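Local coordinates for protein nicotinamide-nucleotide adenylyltransferase NadR family / Ribosylnicotinamide kinase (Lactococcus lactis subsp. cremoris, PDB 6GYE) that binds nicotinamide riboside, which it probably phosphorylates as a kinase on the way to NAD+, and belongs to the NadR family of nicotinamide-nucleotide adenylyltransferases, at residues Lys193-Arg198 against Ser209-Arg214; Ser12-Ile18 against Glu114-Thr120; Pro164-Trp168 against His178-Val182; Leu63-Phe67 against Val82-Asn86. One frame throughout, in Å; residues are numbered along the deposited sequence. Where two conformers were deposited one is given.

Contact 1: residues Lys193-Arg198 against Ser209-Arg214; sequences KTTLVR and SEEYAR. With SO4 (sulfate ion), chain F.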
loop_
_atom_site.group_PDB
_atom_site.type_symbol
_atom_site.label_atom_id
_atom_site.label_comp_id
_atom_site.label_asym_id
_atom_site.label_seq_id
_atom_site.Cartn_x
_atom_site.Cartn_y
_atom_site.Cartn_z
ATOM N N LYS A 193 21.941 10.448 -10.509
ATOM C CA LYS A 193 20.726 9.839 -9.969
ATOM C C LYS A 193 19.519 10.203 -10.805
ATOM O O LYS A 193 18.723 9.340 -11.179
ATOM C CB LYS A 193 20.467 10.275 -8.519
ATOM C CG LYS A 193 21.426 9.757 -7.494
ATOM C CD LYS A 193 21.803 10.769 -6.386
ATOM C CE LYS A 193 20.694 11.623 -5.791
ATOM N NZ LYS A 193 19.924 12.568 -6.674
ATOM N N THR A 194 19.366 11.490 -11.105
ATOM C CA THR A 194 18.127 11.938 -11.726
ATOM C C THR A 194 17.994 11.363 -13.126
ATOM O O THR A 194 16.928 10.857 -13.495
ATOM C CB THR A 194 18.063 13.478 -11.731
ATOM O OG1 THR A 194 18.049 13.949 -10.377
ATOM C CG2 THR A 194 16.796 13.984 -12.416
ATOM N N THR A 195 19.080 11.380 -13.903
ATOM C CA THR A 195 19.037 10.749 -15.213
ATOM C C THR A 195 18.726 9.256 -15.086
ATOM O O THR A 195 17.928 8.719 -15.862
ATOM C CB THR A 195 20.361 10.992 -15.942
ATOM O OG1 THR A 195 20.482 12.385 -16.202
ATOM C CG2 THR A 195 20.395 10.291 -17.275
ATOM N N LEU A 196 19.303 8.579 -14.081
ATOM C CA LEU A 196 19.057 7.146 -13.925
ATOM C C LEU A 196 17.596 6.859 -13.580
ATOM O O LEU A 196 16.958 5.998 -14.202
ATOM C CB LEU A 196 19.980 6.562 -12.853
ATOM C CG LEU A 196 19.833 5.048 -12.653
ATOM C CD1 LEU A 196 20.207 4.316 -13.921
ATOM C CD2 LEU A 196 20.651 4.543 -11.479
ATOM N N VAL A 197 17.064 7.572 -12.580
ATOM C CA VAL A 197 15.679 7.405 -12.127
ATOM C C VAL A 197 14.705 7.538 -13.292
ATOM O O VAL A 197 13.821 6.696 -13.490
ATOM C CB VAL A 197 15.356 8.442 -11.031
ATOM C CG1 VAL A 197 13.848 8.500 -10.766
ATOM C CG2 VAL A 197 16.117 8.141 -9.750
ATOM N N ARG A 198 14.854 8.606 -14.082
ATOM C CA ARG A 198 13.914 8.856 -15.168
ATOM C C ARG A 198 14.018 7.797 -16.252
ATOM O O ARG A 198 12.992 7.351 -16.782
ATOM C CB ARG A 198 14.147 10.242 -15.761
ATOM C CG ARG A 198 13.949 11.355 -14.750
ATOM C CD ARG A 198 14.228 12.720 -15.355
ATOM N NE ARG A 198 13.816 13.783 -14.447
ATOM C CZ ARG A 198 14.070 15.069 -14.638
ATOM N NH1 ARG A 198 14.745 15.463 -15.708
ATOM N NH2 ARG A 198 13.652 15.955 -13.753
ATOM N N SER A 209 9.542 9.966 -8.580
ATOM C CA SER A 209 9.616 11.232 -7.876
ATOM C C SER A 209 10.898 11.968 -8.257
ATOM O O SER A 209 11.835 11.389 -8.812
ATOM C CB SER A 209 9.570 11.004 -6.365
ATOM O OG SER A 209 10.755 10.350 -5.961
ATOM N N GLU A 210 10.949 13.244 -7.891
ATOM C CA GLU A 210 12.140 14.066 -8.057
ATOM C C GLU A 210 12.817 14.227 -6.706
ATOM O O GLU A 210 12.248 13.913 -5.655
ATOM C CB GLU A 210 11.803 15.455 -8.624
ATOM C CG GLU A 210 11.134 15.500 -9.997
ATOM C CD GLU A 210 12.071 15.167 -11.160
ATOM O OE1 GLU A 210 13.267 14.876 -10.929
ATOM O OE2 GLU A 210 11.602 15.202 -12.321
ATOM N N GLU A 211 14.059 14.696 -6.739
ATOM C CA GLU A 211 14.787 14.964 -5.502
ATOM C C GLU A 211 14.261 16.272 -4.910
ATOM O O GLU A 211 14.479 17.351 -5.471
ATOM C CB GLU A 211 16.294 15.026 -5.742
ATOM C CG GLU A 211 17.068 15.114 -4.419
ATOM C CD GLU A 211 18.575 15.238 -4.595
ATOM O OE1 GLU A 211 19.337 14.616 -3.809
ATOM O OE2 GLU A 211 18.992 15.982 -5.504
ATOM N N TYR A 212 13.583 16.186 -3.767
ATOM C CA TYR A 212 12.926 17.369 -3.224
ATOM C C TYR A 212 13.947 18.452 -2.882
ATOM O O TYR A 212 13.678 19.648 -3.061
ATOM C CB TYR A 212 12.086 16.980 -1.995
ATOM C CG TYR A 212 11.410 18.159 -1.311
ATOM C CD1 TYR A 212 10.241 18.703 -1.828
ATOM C CD2 TYR A 212 11.965 18.759 -0.174
ATOM C CE1 TYR A 212 9.622 19.793 -1.231
ATOM C CE2 TYR A 212 11.343 19.859 0.439
ATOM C CZ TYR A 212 10.171 20.372 -0.103
ATOM O OH TYR A 212 9.533 21.461 0.463
ATOM N N ALA A 213 15.132 18.050 -2.408
ATOM C CA ALA A 213 16.152 19.015 -2.007
ATOM C C ALA A 213 16.475 19.994 -3.127
ATOM O O ALA A 213 16.660 21.191 -2.882
ATOM C CB ALA A 213 17.423 18.292 -1.540
ATOM N N ARG A 214 16.541 19.508 -4.362
ATOM C CA ARG A 214 16.780 20.402 -5.485
ATOM C C ARG A 214 15.636 21.395 -5.652
ATOM O O ARG A 214 15.872 22.586 -5.858
ATOM C CB ARG A 214 16.995 19.599 -6.762
ATOM C CG ARG A 214 17.134 20.436 -8.022
ATOM C CD ARG A 214 17.605 19.540 -9.129
ATOM N NE ARG A 214 18.600 18.604 -8.602
ATOM C CZ ARG A 214 18.992 17.486 -9.207
ATOM N NH1 ARG A 214 18.466 17.135 -10.375
ATOM N NH2 ARG A 214 19.910 16.718 -8.633
HETATM S S SO4 F . 22.300 13.883 -9.628
HETATM O O1 SO4 F . 22.826 14.141 -10.973
HETATM O O2 SO4 F . 22.472 15.043 -8.763
HETATM O O3 SO4 F . 20.867 13.621 -9.652
HETATM O O4 SO4 F . 23.047 12.753 -9.097
#
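Glu210 holds Arg198 by a salt bridge in which both carboxylate oxygens turn to one nitrogen. OE2 of Glu210, met on its syn side, lies 2.6 Å from NH2 of Arg198, and OE1 adds a weaker bond to the same NH2. The acid sits at the edge of the guanidinium, the two planes 85° apart, while CG2 of Thr194 lies over one guanidinium face. A bend in Glu210 at chi2 (-73°) folds the carboxylate back to reach the arginine.

The other branch of Thr194, the hydroxyl, reaches a bound sulfate and Arg214, whose NH1 makes a weak bond of 3.2 Å to OG1 of Thr194. Lys193 bends at chi2, chi3 and chi4, so that its chain curls round the anion; its backbone N is 2.9 Å from sulfate O4, and its NZ forms a 3.6 Å salt bridge with OE1 of Glu211. Since Glu211 also pairs with Arg214, the three make one charged network beside the sulfate. Backbone amides of Ser190, Thr191 and Gly192 complete this grip, consistent with a Walker A P-loop holding a phosphate.

Around the contact, Val185 of strand 181-187 touches Lys193 and Val197, Asp259 of strand 255-259 forms a salt bridge with Lys193 NZ and a hydrogen bond with Thr194 OG1, and Gln239 of helix 229-247 binds the backbone at Glu210 and Tyr212.

Contact 2: residues Ser12-Ile18 against Glu114-Thr120; sequences SGKNIGI and ENDLSVT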
loop_
_atom_site.group_PDB
_atom_site.type_symbol
_atom_site.label_atom_id
_atom_site.label_comp_id
_atom_site.label_asym_id
_atom_site.label_seq_id
_atom_site.Cartn_x
_atom_site.Cartn_y
_atom_site.Cartn_z
ATOM N N SER A 12 -31.534 2.372 4.232
ATOM C CA SER A 12 -32.971 2.497 4.028
ATOM C C SER A 12 -33.475 1.424 3.070
ATOM O O SER A 12 -32.702 0.777 2.362
ATOM C CB SER A 12 -33.316 3.873 3.470
ATOM O OG SER A 12 -32.818 3.996 2.149
ATOM N N GLY A 13 -34.793 1.247 3.042
ATOM C CA GLY A 13 -35.422 0.326 2.116
ATOM C C GLY A 13 -35.865 -0.965 2.787
ATOM O O GLY A 13 -35.491 -1.282 3.915
ATOM N N LYS A 14 -36.684 -1.729 2.058
ATOM C CA LYS A 14 -37.200 -3.013 2.536
ATOM C C LYS A 14 -36.402 -4.221 2.047
ATOM O O LYS A 14 -36.194 -5.164 2.813
ATOM C CB LYS A 14 -38.670 -3.182 2.135
ATOM C CG LYS A 14 -39.641 -2.302 2.910
ATOM C CD LYS A 14 -39.733 -2.713 4.371
ATOM C CE LYS A 14 -40.898 -2.023 5.065
ATOM N NZ LYS A 14 -40.729 -0.542 5.077
ATOM N N ASN A 15 -35.946 -4.237 0.796
ATOM C CA ASN A 15 -35.195 -5.373 0.261
ATOM C C ASN A 15 -33.705 -5.117 0.451
ATOM O O ASN A 15 -33.122 -4.259 -0.218
ATOM C CB ASN A 15 -35.522 -5.605 -1.207
ATOM C CG ASN A 15 -36.956 -5.985 -1.418
ATOM O OD1 ASN A 15 -37.445 -6.939 -0.818
ATOM N ND2 ASN A 15 -37.640 -5.256 -2.285
ATOM N N ILE A 16 -33.093 -5.856 1.372
ATOM C CA ILE A 16 -31.707 -5.637 1.771
ATOM C C ILE A 16 -30.891 -6.875 1.420
ATOM O O ILE A 16 -31.281 -7.998 1.766
ATOM C CB ILE A 16 -31.591 -5.342 3.276
ATOM C CG1 ILE A 16 -32.497 -4.164 3.694
ATOM C CG2 ILE A 16 -30.130 -5.179 3.656
ATOM C CD1 ILE A 16 -32.255 -2.858 2.958
ATOM N N GLY A 17 -29.754 -6.672 0.760
ATOM C CA GLY A 17 -28.813 -7.742 0.464
ATOM C C GLY A 17 -27.607 -7.662 1.384
ATOM O O GLY A 17 -27.115 -6.572 1.681
ATOM N N ILE A 18 -27.134 -8.819 1.825
ATOM C CA ILE A 18 -25.984 -8.923 2.714
ATOM C C ILE A 18 -24.889 -9.631 1.936
ATOM O O ILE A 18 -25.062 -10.783 1.507
ATOM C CB ILE A 18 -26.310 -9.672 4.022
ATOM C CG1 ILE A 18 -27.110 -8.837 5.032
ATOM C CG2 ILE A 18 -25.032 -10.009 4.754
ATOM C CD1 ILE A 18 -28.243 -8.020 4.538
ATOM N N GLU A 114 -35.389 0.461 8.622
ATOM C CA GLU A 114 -36.786 0.058 8.697
ATOM C C GLU A 114 -36.948 -1.325 9.322
ATOM O O GLU A 114 -35.978 -2.014 9.649
ATOM C CB GLU A 114 -37.415 0.094 7.299
ATOM C CG GLU A 114 -37.077 1.372 6.540
ATOM C CD GLU A 114 -37.610 1.385 5.124
ATOM O OE1 GLU A 114 -38.607 0.677 4.856
ATOM O OE2 GLU A 114 -37.019 2.093 4.277
ATOM N N ASN A 115 -38.211 -1.698 9.516
ATOM C CA ASN A 115 -38.641 -3.003 9.998
ATOM C C ASN A 115 -39.376 -3.727 8.876
ATOM O O ASN A 115 -39.630 -3.159 7.809
ATOM C CB ASN A 115 -39.559 -2.866 11.220
ATOM C CG ASN A 115 -38.900 -2.146 12.375
ATOM O OD1 ASN A 115 -37.686 -2.218 12.556
ATOM N ND2 ASN A 115 -39.702 -1.442 13.167
ATOM N N ASP A 116 -39.737 -4.986 9.138
ATOM C CA ASP A 116 -40.390 -5.840 8.141
ATOM C C ASP A 116 -39.555 -5.936 6.864
ATOM O O ASP A 116 -40.036 -5.698 5.754
ATOM C CB ASP A 116 -41.800 -5.345 7.835
ATOM C CG ASP A 116 -42.586 -5.060 9.085
ATOM O OD1 ASP A 116 -42.723 -5.986 9.910
ATOM O OD2 ASP A 116 -43.040 -3.908 9.253
ATOM N N LEU A 117 -38.281 -6.271 7.034
ATOM C CA LEU A 117 -37.383 -6.364 5.898
ATOM C C LEU A 117 -37.523 -7.706 5.204
ATOM O O LEU A 117 -37.965 -8.697 5.791
ATOM C CB LEU A 117 -35.934 -6.205 6.332
ATOM C CG LEU A 117 -35.553 -4.974 7.138
ATOM C CD1 LEU A 117 -34.073 -5.095 7.433
ATOM C CD2 LEU A 117 -35.882 -3.693 6.375
ATOM N N SER A 118 -37.107 -7.730 3.944
ATOM C CA SER A 118 -36.856 -8.960 3.202
ATOM C C SER A 118 -35.354 -8.993 2.948
ATOM O O SER A 118 -34.839 -8.213 2.140
ATOM C CB SER A 118 -37.659 -9.016 1.905
ATOM O OG SER A 118 -37.400 -10.224 1.200
ATOM N N VAL A 119 -34.651 -9.850 3.678
ATOM C CA VAL A 119 -33.199 -9.905 3.660
ATOM C C VAL A 119 -32.736 -11.159 2.932
ATOM O O VAL A 119 -33.283 -12.251 3.140
ATOM C CB VAL A 119 -32.638 -9.868 5.091
ATOM C CG1 VAL A 119 -31.131 -10.030 5.064
ATOM C CG2 VAL A 119 -33.008 -8.563 5.758
ATOM N N THR A 120 -31.723 -10.996 2.079
ATOM C CA THR A 120 -31.085 -12.094 1.361
ATOM C C THR A 120 -29.596 -12.129 1.694
ATOM O O THR A 120 -28.891 -11.136 1.501
ATOM C CB THR A 120 -31.297 -11.963 -0.151
ATOM O OG1 THR A 120 -32.695 -11.873 -0.428
ATOM C CG2 THR A 120 -30.712 -13.158 -0.894
#
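Glu114 splits its carboxylate between two neighbours: OE2 accepts the backbone N of Gly13 at 2.7 Å, from well above the carboxylate plane, and OE1 pairs with NZ of Lys14 in a salt bridge modelled so short that its exact length is doubtful. With only an alanine here, the Lys14 ammonium would probably lose its mate across the contact and the Gly13 N-H its carboxylate acceptor. Past Glu114 the lysine chain, bent at chi2 (-68°), runs over the backbone, its CE 3.2 Å from O of Asn115 and its CD close to O of Asp116.

Leu117 then turns CD2 to the carbonyl O of Gly13 and CD1 to CG1 of Ile16. From Ser118 the segment becomes a strand parallel to 15-21; the two are adjoining inner strands of the five-stranded, Rossmann-like parallel sheet, with order 3-2-1-4-5. Ser118 N bonds O of Lys14, and its own O takes N of Ile16; its CB lies 3.4 Å from OD1 of Asn15. Val119, on the face shared with Ile16, puts CG1 3.6 Å from CD1 of Ile18. Thr120 continues the ladder, its N bonded to O of Ile16 and its O to N of Ile18 at 2.9 Å.

Contact 3: residues Pro164-Trp168 against His178-Val182; sequences PQEHW and HFSKV. With SO4 (sulfate ion), chain D.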
loop_
_atom_site.group_PDB
_atom_site.type_symbol
_atom_site.label_atom_id
_atom_site.label_comp_id
_atom_site.label_asym_id
_atom_site.label_seq_id
_atom_site.Cartn_x
_atom_site.Cartn_y
_atom_site.Cartn_z
ATOM N N PRO A 164 0.824 -9.236 -7.408
ATOM C CA PRO A 164 -0.033 -8.065 -7.649
ATOM C C PRO A 164 0.262 -7.392 -8.966
ATOM O O PRO A 164 -0.660 -6.905 -9.627
ATOM C CB PRO A 164 0.293 -7.127 -6.479
ATOM C CG PRO A 164 0.977 -7.945 -5.488
ATOM C CD PRO A 164 1.642 -9.087 -6.195
ATOM N N GLN A 165 1.526 -7.387 -9.383
ATOM C CA GLN A 165 1.900 -6.650 -10.579
ATOM C C GLN A 165 1.224 -7.226 -11.823
ATOM O O GLN A 165 0.888 -6.480 -12.750
ATOM C CB GLN A 165 3.425 -6.632 -10.699
ATOM C CG GLN A 165 4.131 -5.578 -9.801
ATOM C CD GLN A 165 3.815 -5.703 -8.292
ATOM O OE1 GLN A 165 3.902 -6.783 -7.718
ATOM N NE2 GLN A 165 3.473 -4.581 -7.652
ATOM N N GLU A 166 0.969 -8.529 -11.838
ATOM C CA GLU A 166 0.268 -9.182 -12.940
ATOM C C GLU A 166 -1.233 -8.917 -12.952
ATOM O O GLU A 166 -1.881 -9.139 -13.978
ATOM C CB GLU A 166 0.476 -10.695 -12.872
ATOM C CG GLU A 166 1.435 -11.247 -13.906
ATOM C CD GLU A 166 0.957 -11.029 -15.335
ATOM O OE1 GLU A 166 -0.163 -11.471 -15.675
ATOM O OE2 GLU A 166 1.703 -10.398 -16.117
ATOM N N HIS A 167 -1.817 -8.521 -11.827
ATOM C CA HIS A 167 -3.265 -8.379 -11.718
ATOM C C HIS A 167 -3.653 -6.976 -11.268
ATOM O O HIS A 167 -4.782 -6.736 -10.825
ATOM C CB HIS A 167 -3.802 -9.472 -10.791
ATOM C CG HIS A 167 -3.420 -10.855 -11.239
ATOM N ND1 HIS A 167 -4.082 -11.515 -12.252
ATOM C CD2 HIS A 167 -2.417 -11.684 -10.851
ATOM C CE1 HIS A 167 -3.527 -12.702 -12.448
ATOM N NE2 HIS A 167 -2.509 -12.828 -11.615
ATOM N N TRP A 168 -2.740 -6.031 -11.476
ATOM C CA TRP A 168 -2.832 -4.703 -10.890
ATOM C C TRP A 168 -4.155 -4.012 -11.198
ATOM O O TRP A 168 -4.779 -3.425 -10.304
ATOM C CB TRP A 168 -1.664 -3.881 -11.411
ATOM C CG TRP A 168 -1.492 -2.576 -10.785
ATOM C CD1 TRP A 168 -1.857 -1.348 -11.287
ATOM C CD2 TRP A 168 -0.920 -2.344 -9.498
ATOM N NE1 TRP A 168 -1.515 -0.353 -10.377
ATOM C CE2 TRP A 168 -0.940 -0.941 -9.274
ATOM C CE3 TRP A 168 -0.383 -3.187 -8.513
ATOM C CZ2 TRP A 168 -0.434 -0.365 -8.106
ATOM C CZ3 TRP A 168 0.111 -2.617 -7.351
ATOM C CH2 TRP A 168 0.087 -1.217 -7.159
ATOM N N HIS A 178 -0.515 -0.548 -0.848
ATOM C CA HIS A 178 0.000 -1.664 -0.062
ATOM C C HIS A 178 0.756 -2.663 -0.929
ATOM O O HIS A 178 1.752 -3.251 -0.481
ATOM C CB HIS A 178 -1.149 -2.359 0.664
ATOM C CG HIS A 178 -0.723 -3.538 1.479
ATOM N ND1 HIS A 178 -0.243 -3.418 2.767
ATOM C CD2 HIS A 178 -0.696 -4.863 1.190
ATOM C CE1 HIS A 178 0.055 -4.618 3.236
ATOM N NE2 HIS A 178 -0.205 -5.511 2.298
ATOM N N PHE A 179 0.287 -2.895 -2.156
ATOM C CA PHE A 179 0.869 -3.935 -3.007
ATOM C C PHE A 179 1.931 -3.401 -3.950
ATOM O O PHE A 179 2.455 -4.156 -4.775
ATOM C CB PHE A 179 -0.220 -4.637 -3.816
ATOM C CG PHE A 179 -1.112 -5.500 -2.987
ATOM C CD1 PHE A 179 -0.684 -6.735 -2.547
ATOM C CD2 PHE A 179 -2.365 -5.056 -2.613
ATOM C CE1 PHE A 179 -1.507 -7.523 -1.763
ATOM C CE2 PHE A 179 -3.187 -5.838 -1.826
ATOM C CZ PHE A 179 -2.766 -7.066 -1.403
ATOM N N SER A 180 2.222 -2.109 -3.877
ATOM C CA SER A 180 3.132 -1.496 -4.827
ATOM C C SER A 180 4.564 -1.951 -4.572
ATOM O O SER A 180 4.984 -2.117 -3.424
ATOM C CB SER A 180 3.023 0.027 -4.741
ATOM O OG SER A 180 3.839 0.583 -5.731
ATOM N N LYS A 181 5.300 -2.198 -5.652
ATOM C CA LYS A 181 6.747 -2.343 -5.574
ATOM C C LYS A 181 7.412 -0.967 -5.587
ATOM O O LYS A 181 6.980 -0.062 -6.308
ATOM C CB LYS A 181 7.241 -3.189 -6.744
ATOM C CG LYS A 181 6.909 -4.701 -6.633
ATOM C CD LYS A 181 7.870 -5.399 -5.729
ATOM C CE LYS A 181 7.645 -6.920 -5.689
ATOM N NZ LYS A 181 6.277 -7.202 -5.187
ATOM N N VAL A 182 8.484 -0.815 -4.818
ATOM C CA VAL A 182 9.124 0.490 -4.640
ATOM C C VAL A 182 10.632 0.325 -4.823
ATOM O O VAL A 182 11.264 -0.473 -4.121
ATOM C CB VAL A 182 8.797 1.100 -3.262
ATOM C CG1 VAL A 182 9.513 2.445 -3.049
ATOM C CG2 VAL A 182 7.279 1.270 -3.082
HETATM S S SO4 D . -0.743 0.244 3.697
HETATM O O1 SO4 D . -1.936 0.226 2.870
HETATM O O2 SO4 D . -0.630 1.561 4.326
HETATM O O3 SO4 D . -0.824 -0.760 4.748
HETATM O O4 SO4 D . 0.433 -0.049 2.878
#
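The ring of Phe179 has CG of Pro164 against its CD1 at 3.6 Å, approaching obliquely, while CD2 of the adjacent His178 lies over the centre of one face. The indole of Trp168 works by its edge: O of Phe179 lies near the ring plane, 3.8 Å from CZ3, and CA of Ser180 comes to CH2 at a slant. A chi1 of -172°, which turns CG away from the backbone N, carries the indole across to the other segment, and its NE1 bonds O of Asn252.

The third flat group is the amide of Gln165. Its NE2 gives a nearly straight bond of 3.1 Å, at 162°, to O of Phe179, in the plane of the amide, and also binds O of Gly254. The amide oxygen receives a weak bond from NZ of Lys181, whose CG lies 3.6 Å from NE2 of Gln165. A leucine in place of Gln165 would probably leave the Phe179 carbonyl and the Gly254 carbonyl without this shared donor.

In this buried contact the loop after helix 151-162 is pinned to the segment that enters strand 181-187, the strand that runs up to the probable P-loop of what is probably the ribosylnicotinamide kinase part.

Contact 4: residues Leu63-Phe67 against Val82-Asn86; sequences LEKRF and VSMLN. With SO4 (sulfate ion), chain D.
A beta-alpha-beta crossover of the Rossmann-like parallel sheet brings these segments together: helix 63-73, between the neighbouring strands 43-50 and 80-86, packs its Leu63 and Phe67 on Val82 and Met84. The helix segment runs antiparallel to the strand segment, at 167°, with their axes 9.2 Å apart at closest approach. Val82 and Met84 point at the helix, whereas Ser83 and Leu85 turn to the other side of the sheet, where helix 95-110 covers them.

Met84 and Phe67 share much of the packing, with Leu63 close behind. SD of Met84 stands 4.5 Å from the centroid of the Phe67 ring, 30° off the ring normal, in an oblique Met-aromatic contact. A chi1 of 166° in Phe67 sends that ring toward the strand, and CG of Met84 rests 3.8 Å from CG of Leu63. OE1 of Glu64 comes more loosely to the same sulfur.

Phe67 slides its CD1 past CG1 of Val82 at 4.0 Å and brings its edge to the strand backbone, CE1 lying 3.6 Å from O of Val82. That carbonyl has its polar partner in NE of Arg71. Away from the strand, Lys65 reaches toward a sulfate, modelled too close for the length to be relied on, which Tyr69 also binds. At the C-terminal end of the strand, CD2 of Leu63 closes on the backbone, 4.0 Å from CA of Asn86.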
loop_
_atom_site.group_PDB
_atom_site.type_symbol
_atom_site.label_atom_id
_atom_site.label_comp_id
_atom_site.label_asym_id
_atom_site.label_seq_id
_atom_site.Cartn_x
_atom_site.Cartn_y
_atom_site.Cartn_z
ATOM N N LEU A 63 -8.157 -6.546 9.994
ATOM C CA LEU A 63 -9.583 -6.275 9.816
ATOM C C LEU A 63 -9.903 -4.776 9.888
ATOM O O LEU A 63 -10.656 -4.248 9.059
ATOM C CB LEU A 63 -10.369 -7.045 10.867
ATOM C CG LEU A 63 -11.881 -6.879 10.916
ATOM C CD1 LEU A 63 -12.481 -7.172 9.561
ATOM C CD2 LEU A 63 -12.469 -7.809 11.968
ATOM N N GLU A 64 -9.347 -4.075 10.883
ATOM C CA GLU A 64 -9.634 -2.648 11.022
ATOM C C GLU A 64 -9.244 -1.879 9.760
ATOM O O GLU A 64 -9.985 -0.995 9.311
ATOM C CB GLU A 64 -8.923 -2.082 12.253
ATOM C CG GLU A 64 -8.981 -0.563 12.415
ATOM C CD GLU A 64 -10.321 -0.052 12.939
ATOM O OE1 GLU A 64 -11.122 -0.873 13.424
ATOM O OE2 GLU A 64 -10.565 1.177 12.895
ATOM N N LYS A 65 -8.105 -2.231 9.152
ATOM C CA LYS A 65 -7.656 -1.502 7.970
ATOM C C LYS A 65 -8.501 -1.838 6.745
ATOM O O LYS A 65 -8.839 -0.945 5.958
ATOM C CB LYS A 65 -6.177 -1.779 7.698
ATOM C CG LYS A 65 -5.687 -1.094 6.425
ATOM C CD LYS A 65 -4.237 -1.399 6.114
ATOM C CE LYS A 65 -3.305 -0.770 7.124
ATOM N NZ LYS A 65 -1.892 -1.165 6.847
ATOM N N ARG A 66 -8.847 -3.117 6.557
ATOM C CA ARG A 66 -9.728 -3.486 5.448
ATOM C C ARG A 66 -11.081 -2.813 5.579
ATOM O O ARG A 66 -11.672 -2.384 4.584
ATOM C CB ARG A 66 -9.918 -5.001 5.381
ATOM C CG ARG A 66 -8.646 -5.793 5.401
ATOM C CD ARG A 66 -8.916 -7.242 5.049
ATOM N NE ARG A 66 -8.342 -8.074 6.087
ATOM C CZ ARG A 66 -9.026 -8.833 6.921
ATOM N NH1 ARG A 66 -10.341 -8.933 6.827
ATOM N NH2 ARG A 66 -8.372 -9.513 7.834
ATOM N N PHE A 67 -11.604 -2.744 6.799
ATOM C CA PHE A 67 -12.867 -2.047 7.015
ATOM C C PHE A 67 -12.752 -0.586 6.594
ATOM O O PHE A 67 -13.592 -0.090 5.836
ATOM C CB PHE A 67 -13.283 -2.179 8.476
ATOM C CG PHE A 67 -14.369 -1.245 8.900
ATOM C CD1 PHE A 67 -15.694 -1.509 8.585
ATOM C CD2 PHE A 67 -14.070 -0.104 9.639
ATOM C CE1 PHE A 67 -16.707 -0.645 9.002
ATOM C CE2 PHE A 67 -15.076 0.764 10.056
ATOM C CZ PHE A 67 -16.396 0.489 9.738
ATOM N N VAL A 82 -21.090 -0.277 4.768
ATOM C CA VAL A 82 -19.985 -1.181 5.085
ATOM C C VAL A 82 -19.930 -1.366 6.592
ATOM O O VAL A 82 -19.911 -0.379 7.345
ATOM C CB VAL A 82 -18.629 -0.649 4.582
ATOM C CG1 VAL A 82 -17.513 -1.578 5.050
ATOM C CG2 VAL A 82 -18.621 -0.520 3.065
ATOM N N SER A 83 -19.885 -2.625 7.028
ATOM C CA SER A 83 -19.902 -2.961 8.442
ATOM C C SER A 83 -18.893 -4.069 8.718
ATOM O O SER A 83 -18.479 -4.805 7.817
ATOM C CB SER A 83 -21.299 -3.392 8.896
ATOM O OG SER A 83 -21.657 -4.624 8.296
ATOM N N MET A 84 -18.520 -4.192 9.987
ATOM C CA MET A 84 -17.442 -5.061 10.430
ATOM C C MET A 84 -18.019 -6.199 11.256
ATOM O O MET A 84 -18.794 -5.952 12.188
ATOM C CB MET A 84 -16.447 -4.259 11.272
ATOM C CG MET A 84 -15.009 -4.694 11.191
ATOM S SD MET A 84 -13.926 -3.617 12.156
ATOM C CE MET A 84 -14.191 -4.260 13.803
ATOM N N LEU A 85 -17.656 -7.445 10.907
ATOM C CA LEU A 85 -17.991 -8.628 11.703
ATOM C C LEU A 85 -16.709 -9.159 12.329
ATOM O O LEU A 85 -15.922 -9.836 11.665
ATOM C CB LEU A 85 -18.672 -9.715 10.883
ATOM C CG LEU A 85 -19.029 -10.953 11.727
ATOM C CD1 LEU A 85 -19.860 -10.546 12.925
ATOM C CD2 LEU A 85 -19.787 -11.974 10.927
ATOM N N ASN A 86 -16.506 -8.836 13.606
ATOM C CA ASN A 86 -15.332 -9.254 14.365
ATOM C C ASN A 86 -15.536 -10.686 14.868
ATOM O O ASN A 86 -16.469 -10.957 15.636
ATOM C CB ASN A 86 -15.114 -8.283 15.531
ATOM C CG ASN A 86 -13.820 -8.537 16.295
ATOM O OD1 ASN A 86 -13.329 -9.665 16.379
ATOM N ND2 ASN A 86 -13.278 -7.481 16.884
HETATM S S SO4 D . -0.743 0.244 3.697
HETATM O O1 SO4 D . -1.936 0.226 2.870
HETATM O O2 SO4 D . -0.630 1.561 4.326
HETATM O O3 SO4 D . -0.824 -0.760 4.748
HETATM O O4 SO4 D . 0.433 -0.049 2.878
#

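Overall arrangement
Contacts 2 and 4 belong to the same five-stranded sheet, their centres 21 Å apart, with contact 4 on the outermost strand 80-86 and contact 2 at two inner strands. Contact 1 lies in the other, four-stranded half of the molecule, its centre 55 Å from that of contact 2. Between the halves stands contact 3, 22 Å from contact 1 and 23 Å from contact 4, centre to centre. Strand 181-187 leads from contact 3 to the sulfate in the probable P-loop at contact 1, and a second sulfate is touched by both contacts 3 and 4. Nicotinamide riboside lies about 8 Å from the side chain of Ser209 and about 7 Å from that of Ser180.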